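Local structure of putative isochorismatase hydrolase (Oleispira antarctica, 3LQY) at residues 55-60 and 91-96; 16-21 and 67-72. The protein is a putative isochorismatase hydrolase, a cysteine-hydrolase-like enzyme whose natural substrate is not established. One frame throughout, in Å; residues are numbered along the deposited sequence.

Interaction 1: 55-60 and 91-96; sequences VHVRHE and VLKHQI
V55 opens the pairing with an apolar touch, its CG1 lying 4.2 Å from CG2 of V91. Next, H56 gives its carbonyl to the N-H of V91, while its ring turns off to E88. V57 sends CG1 against CD of K93 at 3.6 Å, the side chains crossing at about a right angle. R58 is held from both ends of its backbone, N to V91 O and O to K93 N; its side chain bends at chi3 (67°), and NH1 and NH2 both meet E60 OE2 in a salt bridge, from above the carboxylate plane. L92 CD1 lies over one guanidinium face, and NH1 also bonds A76 O.

H59 meets 91-96 with most of its ring. With CG anti to the backbone N (chi1 -169°), the ring swings over the neighbouring strand: K93 O sits 3.6 Å above one face, toward the rim, and K93 NZ donates to H59 ND1 at 2.9 Å, tilted 24° from the ring plane. The same amine reaches Q95 O at 2.8 Å. At the other ring nitrogen, NE2, a water 2.6 Å away links H59 to H94 O. E60 finishes the ladder by donating N to K93 O, and its own O takes a nearly straight 2.6 Å bond from H94 ND1, lying in that ring's plane.

The pairing is a parallel beta ladder between the edge strand and its neighbour in a Rossmann-like sheet. K93 NZ also binds the 3-sulfinoalanine at position 126 and weakly meets D14, a grouping consistent with the Asp-Lys-Cys catalytic triad of isochorismatase-like hydrolases.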
ATOM      1  N   VAL A  55      -4.469  -6.624   6.175  1.00 73.90           N
ATOM      2  CA  VAL A  55      -5.081  -6.878   4.871  1.00 72.09           C
ATOM      3  C   VAL A  55      -4.133  -6.484   3.740  1.00 67.09           C
ATOM      4  O   VAL A  55      -3.502  -5.412   3.773  1.00 65.23           O
ATOM      5  CB  VAL A  55      -6.399  -6.146   4.665  1.00 72.95           C
ATOM      6  CG1 VAL A  55      -7.021  -6.519   3.319  1.00 72.60           C
ATOM      7  CG2 VAL A  55      -7.373  -6.422   5.783  1.00 76.01           C
ATOM      8  N   HIS A  56      -4.064  -7.366   2.739  1.00 65.81           N
ATOM      9  CA  HIS A  56      -3.217  -7.152   1.565  1.00 61.88           C
ATOM     10  C   HIS A  56      -4.033  -6.853   0.320  1.00 59.99           C
ATOM     11  O   HIS A  56      -5.142  -7.391   0.116  1.00 63.44           O
ATOM     12  CB  HIS A  56      -2.366  -8.423   1.275  1.00 62.09           C
ATOM     13  CG  HIS A  56      -1.585  -8.911   2.452  1.00 65.75           C
ATOM     14  ND1 HIS A  56      -0.261  -8.580   2.656  1.00 64.65           N
ATOM     15  CD2 HIS A  56      -1.943  -9.710   3.490  1.00 69.95           C
ATOM     16  CE1 HIS A  56       0.167  -9.184   3.757  1.00 67.81           C
ATOM     17  NE2 HIS A  56      -0.838  -9.856   4.291  1.00 70.37           N
ATOM     18  N   VAL A  57      -3.437  -6.061  -0.557  1.00 55.13           N
ATOM     19  CA  VAL A  57      -4.061  -5.749  -1.824  1.00 54.40           C
ATOM     20  C   VAL A  57      -3.022  -6.065  -2.881  1.00 52.19           C
ATOM     21  O   VAL A  57      -1.869  -5.801  -2.670  1.00 51.06           O
ATOM     22  CB  VAL A  57      -4.476  -4.287  -1.887  1.00 52.49           C
ATOM     23  CG1 VAL A  57      -4.886  -3.937  -3.291  1.00 51.52           C
ATOM     24  CG2 VAL A  57      -5.629  -4.015  -0.864  1.00 55.29           C
ATOM     25  N   ARG A  58      -3.455  -6.653  -3.990  1.00 53.61           N
ATOM     26  CA  ARG A  58      -2.598  -7.075  -5.046  1.00 53.19           C
ATOM     27  C   ARG A  58      -3.264  -6.752  -6.378  1.00 52.18           C
ATOM     28  O   ARG A  58      -4.455  -6.944  -6.529  1.00 55.72           O
ATOM     29  CB  ARG A  58      -2.405  -8.601  -4.900  1.00 57.13           C
ATOM     30  CG  ARG A  58      -1.213  -9.162  -5.530  1.00 60.17           C
ATOM     31  CD  ARG A  58      -0.981 -10.645  -5.183  1.00 63.42           C
ATOM     32  NE  ARG A  58      -1.994 -11.574  -5.731  1.00 65.59           N
ATOM     33  CZ  ARG A  58      -2.083 -11.957  -7.002  1.00 68.50           C
ATOM     34  NH1 ARG A  58      -1.197 -11.545  -7.902  1.00 67.35           N
ATOM     35  NH2 ARG A  58      -3.049 -12.808  -7.377  1.00 73.18           N
ATOM     36  N   HIS A  59      -2.498  -6.274  -7.344  1.00 49.95           N
ATOM     37  CA  HIS A  59      -3.027  -5.877  -8.659  1.00 50.71           C
ATOM     38  C   HIS A  59      -2.672  -6.825  -9.790  1.00 53.15           C
ATOM     39  O   HIS A  59      -1.518  -7.272  -9.893  1.00 53.40           O
ATOM     40  CB  HIS A  59      -2.466  -4.497  -9.035  1.00 48.05           C
ATOM     41  CG  HIS A  59      -3.139  -3.879 -10.225  1.00 49.94           C
ATOM     42  ND1 HIS A  59      -4.149  -2.954 -10.083  1.00 47.39           N
ATOM     43  CD2 HIS A  59      -2.977  -4.062 -11.562  1.00 50.55           C
ATOM     44  CE1 HIS A  59      -4.580  -2.588 -11.277  1.00 51.43           C
ATOM     45  NE2 HIS A  59      -3.891  -3.244 -12.193  1.00 53.04           N
ATOM     46  N   GLU A  60      -3.653  -7.121 -10.642  1.00 56.02           N
ATOM     47  CA  GLU A  60      -3.387  -7.778 -11.905  1.00 58.11           C
ATOM     48  C   GLU A  60      -4.144  -7.089 -13.031  1.00 59.79           C
ATOM     49  O   GLU A  60      -5.318  -6.785 -12.898  1.00 60.38           O
ATOM     50  CB  GLU A  60      -3.764  -9.279 -11.832  1.00 61.77           C
ATOM     51  CG  GLU A  60      -2.761 -10.135 -11.067  1.00 61.41           C
ATOM     52  CD  GLU A  60      -3.092 -11.662 -11.048  1.00 66.90           C
ATOM     53  OE1 GLU A  60      -4.164 -12.100 -11.529  1.00 67.72           O
ATOM     54  OE2 GLU A  60      -2.260 -12.417 -10.521  1.00 66.36           O
ATOM     55  N   VAL A  91      -6.783  -9.010  -1.274  1.00 70.96           N
ATOM     56  CA  VAL A  91      -7.735  -8.536  -2.247  1.00 71.44           C
ATOM     57  C   VAL A  91      -7.083  -8.305  -3.593  1.00 68.55           C
ATOM     58  O   VAL A  91      -6.177  -7.477  -3.708  1.00 66.73           O
ATOM     59  CB  VAL A  91      -8.343  -7.166  -1.817  1.00 70.21           C
ATOM     60  CG1 VAL A  91      -9.412  -6.737  -2.818  1.00 69.76           C
ATOM     61  CG2 VAL A  91      -8.909  -7.265  -0.401  1.00 74.78           C
ATOM     62  N   LEU A  92      -7.658  -8.898  -4.621  1.00 69.79           N
ATOM     63  CA  LEU A  92      -7.155  -8.793  -5.990  1.00 67.88           C
ATOM     64  C   LEU A  92      -7.903  -7.655  -6.676  1.00 66.67           C
ATOM     65  O   LEU A  92      -9.145  -7.618  -6.659  1.00 70.48           O
ATOM     66  CB  LEU A  92      -7.372 -10.129  -6.746  1.00 71.34           C
ATOM     67  CG  LEU A  92      -6.982 -10.166  -8.235  1.00 71.91           C
ATOM     68  CD1 LEU A  92      -5.545  -9.684  -8.465  1.00 69.37           C
ATOM     69  CD2 LEU A  92      -7.138 -11.562  -8.814  1.00 77.61           C
ATOM     70  N   LYS A  93      -7.165  -6.716  -7.264  1.00 62.09           N
ATOM     71  CA  LYS A  93      -7.797  -5.550  -7.920  1.00 60.55           C
ATOM     72  C   LYS A  93      -7.305  -5.390  -9.357  1.00 59.86           C
ATOM     73  O   LYS A  93      -6.247  -5.913  -9.732  1.00 58.12           O
ATOM     74  CB  LYS A  93      -7.514  -4.289  -7.139  1.00 57.02           C
ATOM     75  CG  LYS A  93      -6.127  -3.693  -7.287  1.00 52.68           C
ATOM     76  CD  LYS A  93      -5.998  -2.451  -6.430  1.00 50.44           C
ATOM     77  CE  LYS A  93      -4.640  -1.735  -6.586  1.00 44.92           C
ATOM     78  NZ  LYS A  93      -4.407  -1.071  -7.934  1.00 46.34           N
ATOM     79  N   HIS A  94      -8.089  -4.666 -10.150  1.00 61.13           N
ATOM     80  CA  HIS A  94      -7.768  -4.390 -11.558  1.00 60.88           C
ATOM     81  C   HIS A  94      -7.821  -2.905 -11.897  1.00 58.45           C
ATOM     82  O   HIS A  94      -7.584  -2.507 -13.031  1.00 58.62           O
ATOM     83  CB  HIS A  94      -8.721  -5.186 -12.460  1.00 65.18           C
ATOM     84  CG  HIS A  94      -8.805  -6.646 -12.101  1.00 70.17           C
ATOM     85  ND1 HIS A  94      -7.725  -7.500 -12.196  1.00 72.64           N
ATOM     86  CD2 HIS A  94      -9.829  -7.389 -11.617  1.00 74.87           C
ATOM     87  CE1 HIS A  94      -8.088  -8.711 -11.810  1.00 76.58           C
ATOM     88  NE2 HIS A  94      -9.356  -8.667 -11.445  1.00 78.85           N
ATOM     89  N   GLN A  95      -8.109  -2.086 -10.907  1.00 56.29           N
ATOM     90  CA  GLN A  95      -8.261  -0.630 -11.099  1.00 54.33           C
ATOM     91  C   GLN A  95      -7.266   0.069 -10.212  1.00 49.79           C
ATOM     92  O   GLN A  95      -6.740  -0.547  -9.297  1.00 48.83           O
ATOM     93  CB  GLN A  95      -9.682  -0.186 -10.711  1.00 57.67           C
ATOM     94  CG  GLN A  95     -10.825  -0.623 -11.594  1.00 64.22           C
ATOM     95  CD  GLN A  95     -10.777  -0.053 -12.995  1.00 69.68           C
ATOM     96  OE1 GLN A  95      -9.845   0.662 -13.380  1.00 70.04           O
ATOM     97  NE2 GLN A  95     -11.791  -0.377 -13.776  1.00 77.94           N
ATOM     98  N   ILE A  96      -7.071   1.391 -10.397  1.00 46.70           N
ATOM     99  CA  ILE A  96      -6.126   2.098  -9.571  1.00 43.80           C
ATOM    100  C   ILE A  96      -6.587   2.111  -8.103  1.00 43.80           C
ATOM    101  O   ILE A  96      -5.804   1.824  -7.175  1.00 42.33           O
ATOM    102  CB  ILE A  96      -5.929   3.560 -10.084  1.00 42.98           C
ATOM    103  CG1 ILE A  96      -5.416   3.577 -11.515  1.00 43.70           C
ATOM    104  CG2 ILE A  96      -4.998   4.322  -9.184  1.00 40.74           C
ATOM    105  CD1 ILE A  96      -5.823   4.802 -12.300  1.00 49.42           C
TER
HETATM  106  O   HOH W   1      -5.200  -3.240 -14.483  1.00 59.15           O

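Interaction 2: 16-21 and 67-72; sequences QNDYFS and PFFLPG
F69 meets three residues of 16-21 at once, and one hydrogen bond ties the two loops together. That bond runs from F69 N to D18 OD2, 2.9 Å long, and reaches the carboxylate oxygen on its anti side, modestly out of plane. A water reinforces it, donating to the same OD2 at 2.7 Å and accepting from L70 N, while D18 OD1 takes the N-H of K27. The carboxylate is thus fixed at both oxygens.

Stacking comes next. The Q16 amide lies flat over one face of the F69 ring, the planes only 11° apart and NE2 3.7 Å above the ring centre; F68 CD2 covers the opposite face. The ring is therefore sandwiched, and NE2 also donates to A76 O and H59 O, which should fix the amide's rotation. F69 CE1 also packs against Q16 CB at 3.4 Å and D18 CB at 3.5 Å.

Among the aromatics, F69 turns its edge into the face of Y19, a T-shaped pair with centroids 4.7 Å apart and planes at 64°. CZ of F69 stands over the middle of the tyrosine ring. A chi1 of 60° brings the F68 ring over F69, and its edge passes beside Y19 with neither ring over the other's face, F68 CE2 lying 3.7 Å from Y19 OH.

The three rings make an aromatic cluster between two loops. The 16-21 loop leads from strand 8-13 to helix 33-49, and the 67-72 loop joins strand 54-59 to strand 90-93, with Q16 on R58 and F69 on H59 closing against the end of strand 54-59.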
ATOM      1  N   GLN A  16       4.383  -5.844  -4.865  1.00 46.16           N
ATOM      2  CA  GLN A  16       4.502  -6.930  -5.800  1.00 46.10           C
ATOM      3  C   GLN A  16       5.831  -6.896  -6.531  1.00 44.73           C
ATOM      4  O   GLN A  16       6.451  -5.849  -6.714  1.00 43.43           O
ATOM      5  CB  GLN A  16       3.339  -6.913  -6.784  1.00 46.16           C
ATOM      6  CG  GLN A  16       2.014  -7.217  -6.117  1.00 47.23           C
ATOM      7  CD  GLN A  16       0.855  -6.793  -6.967  1.00 49.62           C
ATOM      8  OE1 GLN A  16       0.240  -5.755  -6.694  1.00 49.68           O
ATOM      9  NE2 GLN A  16       0.544  -7.548  -7.990  1.00 49.01           N
ATOM     10  N   ASN A  17       6.306  -8.096  -6.882  1.00 47.30           N
ATOM     11  CA  ASN A  17       7.634  -8.258  -7.444  1.00 47.08           C
ATOM     12  C   ASN A  17       8.014  -7.319  -8.569  1.00 46.23           C
ATOM     13  O   ASN A  17       9.145  -6.797  -8.607  1.00 46.48           O
ATOM     14  CB  ASN A  17       7.798  -9.697  -7.939  1.00 47.86           C
ATOM     15  CG  ASN A  17       7.996 -10.687  -6.798  1.00 50.57           C
ATOM     16  OD1 ASN A  17       8.617 -10.366  -5.786  1.00 48.30           O
ATOM     17  ND2 ASN A  17       7.456 -11.887  -6.954  1.00 52.92           N
ATOM     18  N   ASP A  18       7.120  -7.121  -9.534  1.00 46.06           N
ATOM     19  CA  ASP A  18       7.445  -6.180 -10.665  1.00 45.36           C
ATOM     20  C   ASP A  18       7.910  -4.773 -10.295  1.00 43.49           C
ATOM     21  O   ASP A  18       8.468  -4.056 -11.146  1.00 44.43           O
ATOM     22  CB  ASP A  18       6.293  -6.077 -11.693  1.00 44.64           C
ATOM     23  CG  ASP A  18       6.218  -7.261 -12.672  1.00 48.27           C
ATOM     24  OD1 ASP A  18       7.266  -7.861 -12.989  1.00 53.13           O
ATOM     25  OD2 ASP A  18       5.091  -7.620 -13.119  1.00 49.34           O
ATOM     26  N   TYR A  19       7.670  -4.378  -9.053  1.00 42.16           N
ATOM     27  CA  TYR A  19       8.078  -3.078  -8.536  1.00 41.95           C
ATOM     28  C   TYR A  19       9.480  -2.981  -7.989  1.00 42.80           C
ATOM     29  O   TYR A  19       9.994  -1.904  -7.808  1.00 41.94           O
ATOM     30  CB  TYR A  19       7.091  -2.592  -7.454  1.00 41.26           C
ATOM     31  CG  TYR A  19       5.743  -2.068  -7.939  1.00 37.73           C
ATOM     32  CD1 TYR A  19       5.581  -1.592  -9.228  1.00 43.62           C
ATOM     33  CD2 TYR A  19       4.663  -1.994  -7.069  1.00 38.41           C
ATOM     34  CE1 TYR A  19       4.383  -1.021  -9.640  1.00 43.40           C
ATOM     35  CE2 TYR A  19       3.421  -1.440  -7.457  1.00 39.60           C
ATOM     36  CZ  TYR A  19       3.298  -0.969  -8.765  1.00 40.71           C
ATOM     37  OH  TYR A  19       2.095  -0.455  -9.163  1.00 43.46           O
ATOM     38  N   PHE A  20      10.153  -4.097  -7.822  1.00 43.93           N
ATOM     39  CA  PHE A  20      11.435  -4.131  -7.134  1.00 45.90           C
ATOM     40  C   PHE A  20      12.551  -4.276  -8.162  1.00 46.95           C
ATOM     41  O   PHE A  20      12.638  -5.316  -8.887  1.00 48.08           O
ATOM     42  CB  PHE A  20      11.466  -5.380  -6.251  1.00 45.98           C
ATOM     43  CG  PHE A  20      10.610  -5.294  -5.008  1.00 46.73           C
ATOM     44  CD1 PHE A  20      11.200  -5.150  -3.782  1.00 47.35           C
ATOM     45  CD2 PHE A  20       9.208  -5.370  -5.085  1.00 45.57           C
ATOM     46  CE1 PHE A  20      10.413  -5.115  -2.601  1.00 51.27           C
ATOM     47  CE2 PHE A  20       8.409  -5.312  -3.945  1.00 45.00           C
ATOM     48  CZ  PHE A  20       9.006  -5.195  -2.692  1.00 49.38           C
ATOM     49  N   SER A  21      13.474  -3.336  -8.205  1.00 47.61           N
ATOM     50  CA  SER A  21      14.577  -3.462  -9.156  1.00 50.55           C
ATOM     51  C   SER A  21      15.502  -4.657  -8.801  1.00 50.36           C
ATOM     52  O   SER A  21      16.188  -5.176  -9.693  1.00 52.91           O
ATOM     53  CB  SER A  21      15.386  -2.200  -9.239  1.00 53.30           C
ATOM     54  OG  SER A  21      15.893  -1.875  -7.965  1.00 59.59           O
ATOM     55  N   PRO A  67       1.391  -4.352 -19.408  1.00 62.31           N
ATOM     56  CA  PRO A  67       2.781  -3.912 -19.278  1.00 60.67           C
ATOM     57  C   PRO A  67       3.533  -4.499 -18.085  1.00 57.22           C
ATOM     58  O   PRO A  67       4.741  -4.687 -18.164  1.00 57.06           O
ATOM     59  CB  PRO A  67       2.657  -2.392 -19.109  1.00 58.44           C
ATOM     60  CG  PRO A  67       1.316  -2.215 -18.517  1.00 57.76           C
ATOM     61  CD  PRO A  67       0.448  -3.252 -19.124  1.00 61.30           C
ATOM     62  N   PHE A  68       2.819  -4.734 -16.995  1.00 54.55           N
ATOM     63  CA  PHE A  68       3.371  -5.304 -15.776  1.00 52.00           C
ATOM     64  C   PHE A  68       2.202  -5.922 -15.034  1.00 51.96           C
ATOM     65  O   PHE A  68       1.042  -5.739 -15.440  1.00 54.14           O
ATOM     66  CB  PHE A  68       4.118  -4.271 -14.920  1.00 47.49           C
ATOM     67  CG  PHE A  68       3.279  -3.091 -14.449  1.00 47.48           C
ATOM     68  CD1 PHE A  68       2.853  -2.118 -15.340  1.00 48.35           C
ATOM     69  CD2 PHE A  68       2.983  -2.928 -13.107  1.00 42.04           C
ATOM     70  CE1 PHE A  68       2.091  -1.021 -14.886  1.00 45.44           C
ATOM     71  CE2 PHE A  68       2.261  -1.810 -12.642  1.00 42.84           C
ATOM     72  CZ  PHE A  68       1.801  -0.894 -13.529  1.00 45.23           C
ATOM     73  N   PHE A  69       2.484  -6.630 -13.955  1.00 50.07           N
ATOM     74  CA  PHE A  69       1.457  -7.355 -13.221  1.00 50.36           C
ATOM     75  C   PHE A  69       0.583  -8.193 -14.136  1.00 55.07           C
ATOM     76  O   PHE A  69      -0.642  -8.174 -14.054  1.00 54.93           O
ATOM     77  CB  PHE A  69       0.624  -6.441 -12.347  1.00 49.11           C
ATOM     78  CG  PHE A  69       1.412  -5.702 -11.297  1.00 44.53           C
ATOM     79  CD1 PHE A  69       2.625  -6.191 -10.836  1.00 46.87           C
ATOM     80  CD2 PHE A  69       0.881  -4.562 -10.673  1.00 41.43           C
ATOM     81  CE1 PHE A  69       3.328  -5.514  -9.849  1.00 45.52           C
ATOM     82  CE2 PHE A  69       1.597  -3.910  -9.695  1.00 38.63           C
ATOM     83  CZ  PHE A  69       2.802  -4.396  -9.266  1.00 40.39           C
ATOM     84  N   LEU A  70       1.255  -9.014 -14.940  1.00 57.92           N
ATOM     85  CA  LEU A  70       0.559  -9.888 -15.860  1.00 61.74           C
ATOM     86  C   LEU A  70      -0.218 -10.843 -15.004  1.00 63.86           C
ATOM     87  O   LEU A  70       0.241 -11.240 -13.932  1.00 63.36           O
ATOM     88  CB  LEU A  70       1.516 -10.600 -16.800  1.00 62.77           C
ATOM     89  CG  LEU A  70       1.853  -9.790 -18.061  1.00 64.18           C
ATOM     90  CD1 LEU A  70       2.636  -8.521 -17.748  1.00 58.15           C
ATOM     91  CD2 LEU A  70       2.628 -10.630 -19.034  1.00 64.18           C
ATOM     92  N   PRO A  71      -1.429 -11.180 -15.443  1.00 67.52           N
ATOM     93  CA  PRO A  71      -2.243 -12.019 -14.594  1.00 70.06           C
ATOM     94  C   PRO A  71      -1.674 -13.469 -14.512  1.00 71.96           C
ATOM     95  O   PRO A  71      -1.306 -14.087 -15.537  1.00 73.24           O
ATOM     96  CB  PRO A  71      -3.621 -11.911 -15.251  1.00 73.10           C
ATOM     97  CG  PRO A  71      -3.295 -11.809 -16.721  1.00 74.35           C
ATOM     98  CD  PRO A  71      -2.058 -10.942 -16.754  1.00 70.26           C
ATOM     99  N   GLY A  72      -1.540 -13.965 -13.280  1.00 71.62           N
ATOM    100  CA  GLY A  72      -0.948 -15.267 -13.007  1.00 73.84           C
ATOM    101  C   GLY A  72       0.582 -15.342 -13.005  1.00 71.20           C
ATOM    102  O   GLY A  72       1.153 -16.423 -12.764  1.00 71.11           O
TER
HETATM  103  O   HOH W   2       4.094  -9.560 -14.716  1.00 58.90           O

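The four segments alternate along the chain, in the order 16-21, 55-60, 67-72, 91-96, and the centres of the two contacts lie about 12 Å apart. Interaction 1 joins the edge strand 90-93 to strand 54-59 of the six-stranded parallel sheet, running along the two strands and past their C-terminal ends; there interaction 2 lies beside it, joining loops that follow strands 8-13 and 54-59. They touch directly, through the hydrogen bond between H59 and Q16 and a weak one from G72 N to E60 OE2. The loop cluster thus abuts the region holding K93, where by family resemblance the active site probably lies.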